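Local coordinates for putative hexose oxidase (Nonomuraea sp. ATCC 39727, PDB 5AWV), which probably oxidises the sugar of glycopeptide antibiotics of the teicoplanin type, using an FAD that is covalently attached to the protein, at residues D204-L209 / A507-R512; A198-D203 / R230-V235; V33-T36 / R41-N44; I114-S119 / V235-E240. One frame throughout, in Å; residues are numbered along the deposited sequence.

From the N terminus, contact 3 comes first. It closes a short turn between strand 33-35 and helix 42-46, complete before the others begin. Contact 4 opens next, on edge strand 114-117, and closes at 235-240. Contact 2 falls within that span: it joins the end of strand 193-199 to 230-235, and V235 belongs to both contacts. Contact 1 opens at 204-209, between the two segments of contact 2, and closes only at 507-512, so it crosses contacts 2 and 4. Contacts 1, 2 and 4 gather round the five-stranded antiparallel sheet and tie its two outermost strands to later chain.

Contact 1 of 4, residues D204-L209 / A507-R512; sequences DPHHDL and AAYDPR
The phenol of Y509 reaches across to H206, D208 and L209, and two hydrogen bonds hold its oxygen. H206 ND1 donates to Y509 OH at 2.9 Å, with OH lying in the imidazole plane. Y509 OH in turn donates to D208 OD1 at 2.7 Å, on the syn side of the carboxylate and somewhat out of its plane. D208 has its CG between the backbone N and the carbonyl carbon (chi1 62°), which turns the carboxylate to the rim of the tyrosine ring. Water 1 donates to D208 OD2 and more weakly to Y509 OH.

The apolar part is L209 lying over one face of the phenol. L209 CD1 stands 4.0 Å from the centroid of the Y509 ring, close to the ring normal, in a CH-pi contact. L209 CB also meets Y509 CZ at 3.9 Å. L209 and Y509 both touch I196 of strand 193-199.

H206 occupies the N-cap position of helix 207-212. Its own N donates to D204 OD1 at 2.8 Å, forming an Asx turn. Through Y509 the end of helix 499-509 is fastened to the start of helix 207-212. The phenol accepts from the imidazole and donates to the carboxylate, which probably fixes the rotation of its O-H.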
loop_
_atom_site.group_PDB
_atom_site.type_symbol
_atom_site.label_atom_id
_atom_site.label_comp_id
_atom_site.label_asym_id
_atom_site.label_seq_id
_atom_site.Cartn_x
_atom_site.Cartn_y
_atom_site.Cartn_z
ATOM N N ASP A 204 -8.970 -3.799 25.732
ATOM C CA ASP A 204 -7.549 -3.968 25.366
ATOM C C ASP A 204 -6.895 -2.721 25.825
ATOM O O ASP A 204 -7.347 -1.652 25.462
ATOM C CB ASP A 204 -7.359 -4.113 23.850
ATOM C CG ASP A 204 -5.935 -4.391 23.518
ATOM O OD1 ASP A 204 -5.090 -3.569 23.835
ATOM O OD2 ASP A 204 -5.644 -5.496 22.964
ATOM N N PRO A 205 -5.855 -2.813 26.638
ATOM C CA PRO A 205 -5.336 -1.646 27.238
ATOM C C PRO A 205 -4.552 -0.755 26.294
ATOM O O PRO A 205 -4.193 0.370 26.669
ATOM C CB PRO A 205 -4.452 -2.184 28.315
ATOM C CG PRO A 205 -4.003 -3.461 27.786
ATOM C CD PRO A 205 -5.205 -4.015 27.159
ATOM N N HIS A 206 -4.286 -1.244 25.065
ATOM C CA HIS A 206 -3.698 -0.390 24.012
ATOM C C HIS A 206 -4.565 -0.360 22.771
ATOM O O HIS A 206 -4.048 -0.203 21.627
ATOM C CB HIS A 206 -2.308 -0.938 23.704
ATOM C CG HIS A 206 -1.455 -1.021 24.920
ATOM N ND1 HIS A 206 -0.911 0.094 25.506
ATOM C CD2 HIS A 206 -1.077 -2.076 25.678
ATOM C CE1 HIS A 206 -0.230 -0.264 26.586
ATOM N NE2 HIS A 206 -0.329 -1.570 26.715
ATOM N N HIS A 207 -5.851 -0.381 23.005
ATOM C CA HIS A 207 -6.882 -0.315 21.947
ATOM C C HIS A 207 -6.662 0.914 21.059
ATOM O O HIS A 207 -6.875 0.791 19.820
ATOM C CB HIS A 207 -8.301 -0.220 22.550
ATOM C CG HIS A 207 -9.386 -0.518 21.582
ATOM N ND1 HIS A 207 -10.234 0.443 21.095
ATOM C CD2 HIS A 207 -9.737 -1.664 20.976
ATOM C CE1 HIS A 207 -11.128 -0.101 20.306
ATOM N NE2 HIS A 207 -10.884 -1.390 20.253
ATOM N N ASP A 208 -6.278 2.042 21.669
ATOM C CA ASP A 208 -5.911 3.269 20.975
ATOM C C ASP A 208 -4.809 3.112 19.895
ATOM O O ASP A 208 -4.940 3.634 18.778
ATOM C CB ASP A 208 -5.634 4.454 21.900
ATOM C CG ASP A 208 -4.426 4.232 22.884
ATOM O OD1 ASP A 208 -4.035 3.040 23.121
ATOM O OD2 ASP A 208 -3.877 5.275 23.398
ATOM N N LEU A 209 -3.718 2.409 20.222
ATOM C CA LEU A 209 -2.679 2.070 19.277
ATOM C C LEU A 209 -3.163 1.212 18.080
ATOM O O LEU A 209 -2.686 1.454 16.954
ATOM C CB LEU A 209 -1.459 1.393 19.947
ATOM C CG LEU A 209 -0.203 1.236 19.100
ATOM C CD1 LEU A 209 0.352 2.605 18.771
ATOM C CD2 LEU A 209 0.833 0.435 19.840
ATOM N N ALA A 507 0.975 11.555 20.780
ATOM C CA ALA A 507 1.494 12.032 22.048
ATOM C C ALA A 507 1.729 10.872 23.049
ATOM O O ALA A 507 2.761 10.886 23.758
ATOM C CB ALA A 507 0.547 13.047 22.673
ATOM N N ALA A 508 0.838 9.893 23.109
ATOM C CA ALA A 508 0.975 8.793 24.066
ATOM C C ALA A 508 2.077 7.761 23.705
ATOM O O ALA A 508 2.780 7.278 24.606
ATOM C CB ALA A 508 -0.350 8.083 24.310
ATOM N N TYR A 509 2.260 7.458 22.420
ATOM C CA TYR A 509 3.185 6.435 22.021
ATOM C C TYR A 509 4.412 6.896 21.339
ATOM O O TYR A 509 5.390 6.159 21.337
ATOM C CB TYR A 509 2.495 5.386 21.182
ATOM C CG TYR A 509 1.391 4.637 21.919
ATOM C CD1 TYR A 509 0.070 5.083 21.920
ATOM C CD2 TYR A 509 1.679 3.470 22.583
ATOM C CE1 TYR A 509 -0.888 4.382 22.584
ATOM C CE2 TYR A 509 0.722 2.737 23.232
ATOM C CZ TYR A 509 -0.545 3.175 23.253
ATOM O OH TYR A 509 -1.507 2.453 23.876
ATOM N N ASP A 510 4.477 8.102 20.817
ATOM C CA ASP A 510 5.753 8.644 20.269
ATOM C C ASP A 510 5.973 10.083 20.809
ATOM O O ASP A 510 6.084 11.088 20.029
ATOM C CB ASP A 510 5.800 8.647 18.697
ATOM C CG ASP A 510 7.097 9.130 18.144
ATOM O OD1 ASP A 510 8.144 9.070 18.829
ATOM O OD2 ASP A 510 7.179 9.597 16.973
ATOM N N PRO A 511 6.055 10.211 22.152
ATOM C CA PRO A 511 6.180 11.562 22.754
ATOM C C PRO A 511 7.399 12.321 22.311
ATOM O O PRO A 511 7.350 13.520 22.271
ATOM C CB PRO A 511 6.164 11.282 24.271
ATOM C CG PRO A 511 6.737 9.894 24.372
ATOM C CD PRO A 511 6.074 9.172 23.206
ATOM N N ARG A 512 8.436 11.667 21.844
ATOM C CA ARG A 512 9.584 12.398 21.341
ATOM C C ARG A 512 9.532 12.759 19.871
ATOM O O ARG A 512 10.463 13.432 19.367
ATOM C CB ARG A 512 10.903 11.656 21.589
ATOM C CG ARG A 512 11.152 11.374 23.059
ATOM C CD ARG A 512 12.031 10.146 23.250
ATOM N NE ARG A 512 13.360 10.489 22.840
ATOM C CZ ARG A 512 14.367 10.853 23.637
ATOM N NH1 ARG A 512 14.246 10.913 24.954
ATOM N NH2 ARG A 512 15.512 11.138 23.086
HETATM O O HOH W 1 -2.537 4.981 25.545
#

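Contact 2 of 4, residues A198-D203 / R230-V235; sequences ATRERD and RVPEDV
The side chain of R200 leaves the backbone with CG between N and the carbonyl carbon (chi1 84°), is extended at chi2 and bends at chi3 on its way to R230 and P232. R230 has a similar first torsion (chi1 59°); its chain bends more sharply at chi3 and folds back on its own segment. NE of R230 therefore donates to V231 O at 2.9 Å, and NH2 makes a longer bond to the same oxygen.

Across the contact, R200 NH1 donates to R230 O at 2.6 Å. The acceptor lies in the guanidinium plane, but the donor sits above the carbonyl plane, 41° out of it. P232 covers one guanidinium face of R200, with its CB 4.0 Å from NH1. Water 2 accepts from R200 NH1 at 2.7 Å and donates weakly to V231 O. R200 NH2 also binds D177 O, while R230 NH1 binds N121 O.

The contact joins the end of edge strand 193-199 to the loop after strand 223-229. R200 NH1 and R230 NE come within 4.6 Å. Backbone carbonyl oxygens accept from both guanidinium groups, and their partial negative charge probably eases the approach of the two cations.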
loop_
_atom_site.group_PDB
_atom_site.type_symbol
_atom_site.label_atom_id
_atom_site.label_comp_id
_atom_site.label_asym_id
_atom_site.label_seq_id
_atom_site.Cartn_x
_atom_site.Cartn_y
_atom_site.Cartn_z
ATOM N N ALA A 198 -1.210 -4.728 20.344
ATOM C CA ALA A 198 -2.515 -4.047 20.535
ATOM C C ALA A 198 -3.577 -4.658 19.664
ATOM O O ALA A 198 -3.325 -4.931 18.468
ATOM C CB ALA A 198 -2.309 -2.522 20.219
ATOM N N THR A 199 -4.745 -5.002 20.212
ATOM C CA THR A 199 -5.747 -5.673 19.493
ATOM C C THR A 199 -7.037 -4.872 19.390
ATOM O O THR A 199 -7.244 -3.922 20.139
ATOM C CB THR A 199 -6.181 -7.069 20.108
ATOM O OG1 THR A 199 -7.120 -6.850 21.193
ATOM C CG2 THR A 199 -4.994 -7.880 20.591
ATOM N N ARG A 200 -7.958 -5.355 18.586
ATOM C CA ARG A 200 -9.235 -4.712 18.552
ATOM C C ARG A 200 -10.241 -5.074 19.649
ATOM O O ARG A 200 -11.295 -4.537 19.625
ATOM C CB ARG A 200 -9.890 -4.835 17.215
ATOM C CG ARG A 200 -10.645 -6.016 16.891
ATOM C CD ARG A 200 -11.273 -5.770 15.496
ATOM N NE ARG A 200 -11.211 -7.037 14.825
ATOM C CZ ARG A 200 -11.144 -7.219 13.497
ATOM N NH1 ARG A 200 -11.152 -8.442 13.087
ATOM N NH2 ARG A 200 -11.173 -6.191 12.603
ATOM N N GLU A 201 -9.915 -5.995 20.552
ATOM C CA GLU A 201 -10.858 -6.449 21.578
ATOM C C GLU A 201 -11.252 -5.305 22.479
ATOM O O GLU A 201 -10.501 -4.319 22.667
ATOM C CB GLU A 201 -10.259 -7.554 22.444
ATOM C CG GLU A 201 -9.789 -8.787 21.716
ATOM C CD GLU A 201 -10.863 -9.773 21.353
ATOM O OE1 GLU A 201 -12.038 -9.513 21.680
ATOM O OE2 GLU A 201 -10.494 -10.826 20.745
ATOM N N ARG A 202 -12.450 -5.472 23.053
ATOM C CA ARG A 202 -12.838 -4.637 24.164
ATOM C C ARG A 202 -11.947 -4.960 25.389
ATOM O O ARG A 202 -11.527 -6.119 25.623
ATOM C CB ARG A 202 -14.343 -4.784 24.484
ATOM C CG ARG A 202 -15.143 -3.683 23.796
ATOM C CD ARG A 202 -16.559 -4.087 23.390
ATOM N NE ARG A 202 -17.487 -2.926 23.389
ATOM C CZ ARG A 202 -17.535 -1.940 22.471
ATOM N NH1 ARG A 202 -16.711 -1.914 21.413
ATOM N NH2 ARG A 202 -18.432 -0.962 22.604
ATOM N N ASP A 203 -11.703 -3.915 26.144
ATOM C CA ASP A 203 -10.858 -3.922 27.320
ATOM C C ASP A 203 -9.389 -4.182 26.934
ATOM O O ASP A 203 -8.627 -4.745 27.699
ATOM C CB ASP A 203 -11.414 -4.894 28.413
ATOM C CG ASP A 203 -12.764 -4.391 29.054
ATOM O OD1 ASP A 203 -12.862 -3.207 29.471
ATOM O OD2 ASP A 203 -13.717 -5.169 29.226
ATOM N N ARG A 230 -8.128 -10.848 10.542
ATOM C CA ARG A 230 -9.213 -11.749 10.580
ATOM C C ARG A 230 -10.573 -11.007 10.511
ATOM O O ARG A 230 -10.666 -9.822 10.883
ATOM C CB ARG A 230 -9.167 -12.619 11.904
ATOM C CG ARG A 230 -9.213 -11.797 13.190
ATOM C CD ARG A 230 -9.705 -12.637 14.403
ATOM N NE ARG A 230 -11.103 -12.942 14.220
ATOM C CZ ARG A 230 -11.716 -14.076 14.541
ATOM N NH1 ARG A 230 -11.075 -15.095 15.058
ATOM N NH2 ARG A 230 -13.015 -14.183 14.291
ATOM N N VAL A 231 -11.596 -11.712 10.073
ATOM C CA VAL A 231 -12.979 -11.220 10.094
ATOM C C VAL A 231 -13.391 -10.851 11.528
ATOM O O VAL A 231 -12.929 -11.436 12.501
ATOM C CB VAL A 231 -13.990 -12.194 9.497
ATOM C CG1 VAL A 231 -13.642 -12.568 8.107
ATOM C CG2 VAL A 231 -14.093 -13.470 10.361
ATOM N N PRO A 232 -14.221 -9.800 11.675
ATOM C CA PRO A 232 -14.645 -9.490 13.049
ATOM C C PRO A 232 -15.730 -10.473 13.591
ATOM O O PRO A 232 -15.916 -10.572 14.762
ATOM C CB PRO A 232 -15.124 -8.023 12.941
ATOM C CG PRO A 232 -15.609 -7.903 11.570
ATOM C CD PRO A 232 -14.805 -8.879 10.695
ATOM N N GLU A 233 -16.377 -11.257 12.762
ATOM C CA GLU A 233 -17.367 -12.202 13.267
ATOM C C GLU A 233 -16.741 -13.388 13.969
ATOM O O GLU A 233 -15.581 -13.729 13.704
ATOM C CB GLU A 233 -18.260 -12.728 12.136
ATOM C CG GLU A 233 -19.107 -11.690 11.452
ATOM C CD GLU A 233 -18.369 -10.807 10.418
ATOM O OE1 GLU A 233 -18.841 -9.672 10.201
ATOM O OE2 GLU A 233 -17.346 -11.210 9.817
ATOM N N ASP A 234 -17.544 -14.032 14.849
ATOM C CA ASP A 234 -17.247 -15.343 15.446
ATOM C C ASP A 234 -17.534 -16.394 14.392
ATOM O O ASP A 234 -18.670 -16.603 14.020
ATOM C CB ASP A 234 -18.140 -15.673 16.666
ATOM C CG ASP A 234 -17.801 -14.845 17.894
ATOM O OD1 ASP A 234 -16.639 -14.414 18.029
ATOM O OD2 ASP A 234 -18.703 -14.617 18.741
ATOM N N VAL A 235 -16.492 -17.048 13.928
ATOM C CA VAL A 235 -16.596 -18.064 12.882
ATOM C C VAL A 235 -15.843 -19.303 13.283
ATOM O O VAL A 235 -15.514 -20.158 12.427
ATOM C CB VAL A 235 -16.007 -17.547 11.538
ATOM C CG1 VAL A 235 -16.881 -16.428 10.977
ATOM C CG2 VAL A 235 -14.548 -17.128 11.682
HETATM O O HOH W 2 -11.956 -9.858 15.245
#

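Contact 3 of 4, residues V33-T36 / R41-N44; sequences VKVT and RYLN
V35 packs against R41 and Y42 in a buried contact between strand 33-35 and helix 42-46, with no hydrogen bond from one segment to the other. The touching branch is V35 CG1, which is anti to the backbone N (chi1 179°). V35 CG1 thus projects to residues 41-44 and lies 3.4 Å from Y42 N and 3.8 Å from Y42 CB. Y42 directs its ring back along T36. The backbone T36 O meets Y42 CB at 3.4 Å, and V35 O lies near the ring plane at its edge, 3.6 Å from Y42 CD1. The phenol hydroxyl is hydrogen-bonded to P58 O.

R41 passes across V33. Its chain bends at chi3, which sets the guanidinium with one face under V33 CG1, 3.6 Å from R41 NH2. The two side chains cross at about a right angle. D39 forms a salt bridge with R41 NH2; L140 O of the third subunit accepts a hydrogen bond from NH1.

Strand 33-35 is an outermost strand of the mixed four-stranded sheet within this chain and runs antiparallel to strand 60-63. V33 and V35 also touch L63 on that strand. Helix 42-46 lies beside strand 33-35, with the third subunit packed against R41 and N44.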
loop_
_atom_site.group_PDB
_atom_site.type_symbol
_atom_site.label_atom_id
_atom_site.label_comp_id
_atom_site.label_asym_id
_atom_site.label_seq_id
_atom_site.Cartn_x
_atom_site.Cartn_y
_atom_site.Cartn_z
ATOM N N VAL A 33 21.783 -6.726 9.716
ATOM C CA VAL A 33 22.880 -6.322 8.936
ATOM C C VAL A 33 22.868 -4.801 8.817
ATOM O O VAL A 33 21.910 -4.211 8.318
ATOM C CB VAL A 33 22.861 -6.904 7.488
ATOM C CG1 VAL A 33 24.191 -6.682 6.809
ATOM C CG2 VAL A 33 22.490 -8.387 7.476
ATOM N N LYS A 34 23.975 -4.155 9.137
ATOM C CA LYS A 34 24.094 -2.734 8.875
ATOM C C LYS A 34 24.816 -2.576 7.590
ATOM O O LYS A 34 25.968 -2.884 7.531
ATOM C CB LYS A 34 24.887 -2.007 9.960
ATOM C CG LYS A 34 24.025 -1.538 11.100
ATOM C CD LYS A 34 24.389 -2.142 12.455
ATOM C CE LYS A 34 24.317 -1.105 13.573
ATOM N NZ LYS A 34 25.206 0.077 13.281
ATOM N N VAL A 35 24.149 -2.062 6.572
ATOM C CA VAL A 35 24.666 -1.912 5.247
ATOM C C VAL A 35 25.069 -0.422 5.080
ATOM O O VAL A 35 24.225 0.467 4.899
ATOM C CB VAL A 35 23.595 -2.279 4.193
ATOM C CG1 VAL A 35 24.130 -2.108 2.783
ATOM C CG2 VAL A 35 23.129 -3.707 4.459
ATOM N N THR A 36 26.394 -0.190 5.093
ATOM C CA THR A 36 26.942 1.093 4.953
ATOM C C THR A 36 27.276 1.265 3.477
ATOM O O THR A 36 27.328 0.282 2.731
ATOM C CB THR A 36 28.200 1.162 5.872
ATOM O OG1 THR A 36 29.052 0.063 5.593
ATOM C CG2 THR A 36 27.804 1.009 7.325
ATOM N N ARG A 41 25.626 -4.337 -1.031
ATOM C CA ARG A 41 24.166 -4.229 -0.997
ATOM C C ARG A 41 23.624 -2.800 -0.932
ATOM O O ARG A 41 22.404 -2.548 -1.135
ATOM C CB ARG A 41 23.593 -5.016 0.205
ATOM C CG ARG A 41 23.862 -6.494 0.079
ATOM C CD ARG A 41 23.763 -7.242 1.357
ATOM N NE ARG A 41 24.874 -6.995 2.228
ATOM C CZ ARG A 41 25.151 -7.736 3.285
ATOM N NH1 ARG A 41 24.365 -8.770 3.702
ATOM N NH2 ARG A 41 26.219 -7.391 3.972
ATOM N N TYR A 42 24.472 -1.830 -0.607
ATOM C CA TYR A 42 23.931 -0.479 -0.260
ATOM C C TYR A 42 23.098 0.183 -1.342
ATOM O O TYR A 42 21.972 0.666 -1.084
ATOM C CB TYR A 42 25.092 0.477 0.144
ATOM C CG TYR A 42 24.694 1.881 0.490
ATOM C CD1 TYR A 42 24.206 2.209 1.733
ATOM C CD2 TYR A 42 24.832 2.885 -0.444
ATOM C CE1 TYR A 42 23.859 3.541 2.053
ATOM C CE2 TYR A 42 24.490 4.213 -0.145
ATOM C CZ TYR A 42 24.007 4.526 1.105
ATOM O OH TYR A 42 23.658 5.844 1.360
ATOM N N LEU A 43 23.647 0.263 -2.553
ATOM C CA LEU A 43 22.917 0.898 -3.656
ATOM C C LEU A 43 21.565 0.219 -3.993
ATOM O O LEU A 43 20.609 0.915 -4.304
ATOM C CB LEU A 43 23.787 1.143 -4.925
ATOM C CG LEU A 43 24.921 2.229 -4.782
ATOM C CD1 LEU A 43 25.920 2.216 -5.941
ATOM C CD2 LEU A 43 24.421 3.684 -4.668
ATOM N N ASN A 44 21.508 -1.108 -4.021
ATOM C CA ASN A 44 20.255 -1.803 -4.204
ATOM C C ASN A 44 19.243 -1.315 -3.177
ATOM O O ASN A 44 18.100 -1.042 -3.540
ATOM C CB ASN A 44 20.395 -3.328 -4.162
ATOM C CG ASN A 44 21.025 -3.899 -5.457
ATOM O OD1 ASN A 44 21.384 -3.149 -6.393
ATOM N ND2 ASN A 44 20.992 -5.154 -5.573
#

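Contact 4 of 4, residues I114-S119 / V235-E240; sequences IAYDPS and VGRNPE
P239 rests squarely on the ring of Y116. P239 CG stands 3.7 Å from the centroid of the Y116 ring and only 5° off the normal, a CH-pi contact over the centre of the face. P239 CB adds a contact at 3.9 Å to Y116 CD1. The opposite face of the ring is covered by backbone: P118 N lies above it, displaced toward the rim. Y116 has its CG anti to the backbone N (chi1 171°), and this carries the phenol out from strand 114-117 to the loop. The ring is thus held between P239 and the backbone at P118.

R237 approaches the other end of the tyrosine. Its side chain crosses Y116 at about a right angle, and the ring and guanidinium planes are 65° apart. Y116 OH sits over one guanidinium face, off centre, 3.6 Å from R237 NH2. The edge of the guanidinium serves P118. R237 NH2 donates to P118 O at 3.0 Å, with the oxygen close to the guanidinium plane. The chain bends at chi3 to bring this edge round.

Two waters complete the polar side. Water 3 lies between Y116 OH and R237 O, and donates to the latter at 2.6 Å. Water 4 accepts from R237 NH1 and donates to P118 O. Beyond the contact, P239 touches W142, and P118 packs on P28 of the third subunit.

P239 on the Y116 face probably holds the 235-240 loop against strand 114-117. P118 O accepts from both a guanidinium N-H and a water: here the polar end rests on a neutral carbonyl.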
loop_
_atom_site.group_PDB
_atom_site.type_symbol
_atom_site.label_atom_id
_atom_site.label_comp_id
_atom_site.label_asym_id
_atom_site.label_seq_id
_atom_site.Cartn_x
_atom_site.Cartn_y
_atom_site.Cartn_z
ATOM N N ILE A 114 3.938 -15.390 6.672
ATOM C CA ILE A 114 2.514 -15.365 6.484
ATOM C C ILE A 114 2.047 -16.687 7.013
ATOM O O ILE A 114 2.447 -17.775 6.482
ATOM C CB ILE A 114 2.113 -15.231 5.000
ATOM C CG1 ILE A 114 2.772 -14.030 4.363
ATOM C CG2 ILE A 114 0.576 -15.356 4.810
ATOM C CD1 ILE A 114 2.620 -14.108 2.830
ATOM N N ALA A 115 1.257 -16.667 8.065
ATOM C CA ALA A 115 0.835 -17.924 8.706
ATOM C C ALA A 115 -0.350 -17.762 9.567
ATOM O O ALA A 115 -0.679 -16.659 10.053
ATOM C CB ALA A 115 1.936 -18.482 9.558
ATOM N N TYR A 116 -1.068 -18.854 9.680
ATOM C CA TYR A 116 -2.143 -18.913 10.657
ATOM C C TYR A 116 -1.526 -18.993 12.075
ATOM O O TYR A 116 -0.679 -19.816 12.330
ATOM C CB TYR A 116 -3.036 -20.085 10.446
ATOM C CG TYR A 116 -4.004 -20.239 11.613
ATOM C CD1 TYR A 116 -5.017 -19.276 11.856
ATOM C CD2 TYR A 116 -3.898 -21.348 12.470
ATOM C CE1 TYR A 116 -5.920 -19.413 12.897
ATOM C CE2 TYR A 116 -4.828 -21.516 13.505
ATOM C CZ TYR A 116 -5.826 -20.542 13.729
ATOM O OH TYR A 116 -6.711 -20.724 14.787
ATOM N N ASP A 117 -1.964 -18.109 12.962
ATOM C CA ASP A 117 -1.422 -18.008 14.312
ATOM C C ASP A 117 -2.449 -18.469 15.306
ATOM O O ASP A 117 -3.358 -17.689 15.626
ATOM C CB ASP A 117 -1.036 -16.556 14.589
ATOM C CG ASP A 117 -0.388 -16.352 15.970
ATOM O OD1 ASP A 117 -0.666 -17.160 16.875
ATOM O OD2 ASP A 117 0.368 -15.392 16.116
ATOM N N PRO A 118 -2.374 -19.737 15.810
ATOM C CA PRO A 118 -3.483 -20.161 16.721
ATOM C C PRO A 118 -3.623 -19.352 17.987
ATOM O O PRO A 118 -4.681 -19.363 18.522
ATOM C CB PRO A 118 -3.190 -21.652 17.019
ATOM C CG PRO A 118 -1.791 -21.865 16.591
ATOM C CD PRO A 118 -1.318 -20.735 15.719
ATOM N N SER A 119 -2.613 -18.647 18.453
ATOM C CA SER A 119 -2.778 -17.976 19.771
ATOM C C SER A 119 -3.478 -16.619 19.596
ATOM O O SER A 119 -4.040 -16.090 20.538
ATOM C CB SER A 119 -1.451 -17.790 20.422
ATOM O OG SER A 119 -0.776 -16.799 19.672
ATOM N N VAL A 235 -16.492 -17.048 13.928
ATOM C CA VAL A 235 -16.596 -18.064 12.882
ATOM C C VAL A 235 -15.843 -19.303 13.283
ATOM O O VAL A 235 -15.514 -20.158 12.427
ATOM C CB VAL A 235 -16.007 -17.547 11.538
ATOM C CG1 VAL A 235 -16.881 -16.428 10.977
ATOM C CG2 VAL A 235 -14.548 -17.128 11.682
ATOM N N GLY A 236 -15.518 -19.405 14.572
ATOM C CA GLY A 236 -14.695 -20.493 15.060
ATOM C C GLY A 236 -13.225 -20.282 14.818
ATOM O O GLY A 236 -12.708 -19.151 14.766
ATOM N N ARG A 237 -12.560 -21.394 14.641
ATOM C CA ARG A 237 -11.114 -21.449 14.512
ATOM C C ARG A 237 -10.655 -22.103 13.201
ATOM O O ARG A 237 -9.456 -22.334 13.034
ATOM C CB ARG A 237 -10.509 -22.233 15.681
ATOM C CG ARG A 237 -10.900 -21.689 17.035
ATOM C CD ARG A 237 -10.238 -22.500 18.132
ATOM N NE ARG A 237 -8.793 -22.518 18.060
ATOM C CZ ARG A 237 -8.012 -21.488 18.415
ATOM N NH1 ARG A 237 -8.547 -20.337 18.851
ATOM N NH2 ARG A 237 -6.708 -21.577 18.308
ATOM N N ASN A 238 -11.567 -22.301 12.262
ATOM C CA ASN A 238 -11.233 -22.875 10.993
ATOM C C ASN A 238 -10.549 -21.722 10.140
ATOM O O ASN A 238 -11.240 -20.759 9.761
ATOM C CB ASN A 238 -12.533 -23.329 10.355
ATOM C CG ASN A 238 -12.345 -23.930 8.972
ATOM O OD1 ASN A 238 -13.338 -24.205 8.298
ATOM N ND2 ASN A 238 -11.103 -24.111 8.524
ATOM N N PRO A 239 -9.247 -21.819 9.885
ATOM C CA PRO A 239 -8.554 -20.660 9.237
ATOM C C PRO A 239 -9.181 -20.304 7.886
ATOM O O PRO A 239 -9.169 -19.125 7.483
ATOM C CB PRO A 239 -7.114 -21.138 9.108
ATOM C CG PRO A 239 -6.999 -22.112 10.177
ATOM C CD PRO A 239 -8.279 -22.895 10.121
ATOM N N GLU A 240 -9.788 -21.296 7.222
ATOM C CA GLU A 240 -10.490 -21.008 5.954
ATOM C C GLU A 240 -11.652 -20.053 6.053
ATOM O O GLU A 240 -12.136 -19.595 5.035
ATOM C CB GLU A 240 -10.952 -22.294 5.276
ATOM C CG GLU A 240 -9.869 -23.276 4.922
ATOM C CD GLU A 240 -10.448 -24.343 3.983
ATOM O OE1 GLU A 240 -10.914 -25.387 4.489
ATOM O OE2 GLU A 240 -10.514 -24.082 2.756
HETATM O O HOH W 3 -7.500 -23.645 14.214
HETATM O O HOH W 4 -7.056 -18.374 20.184
#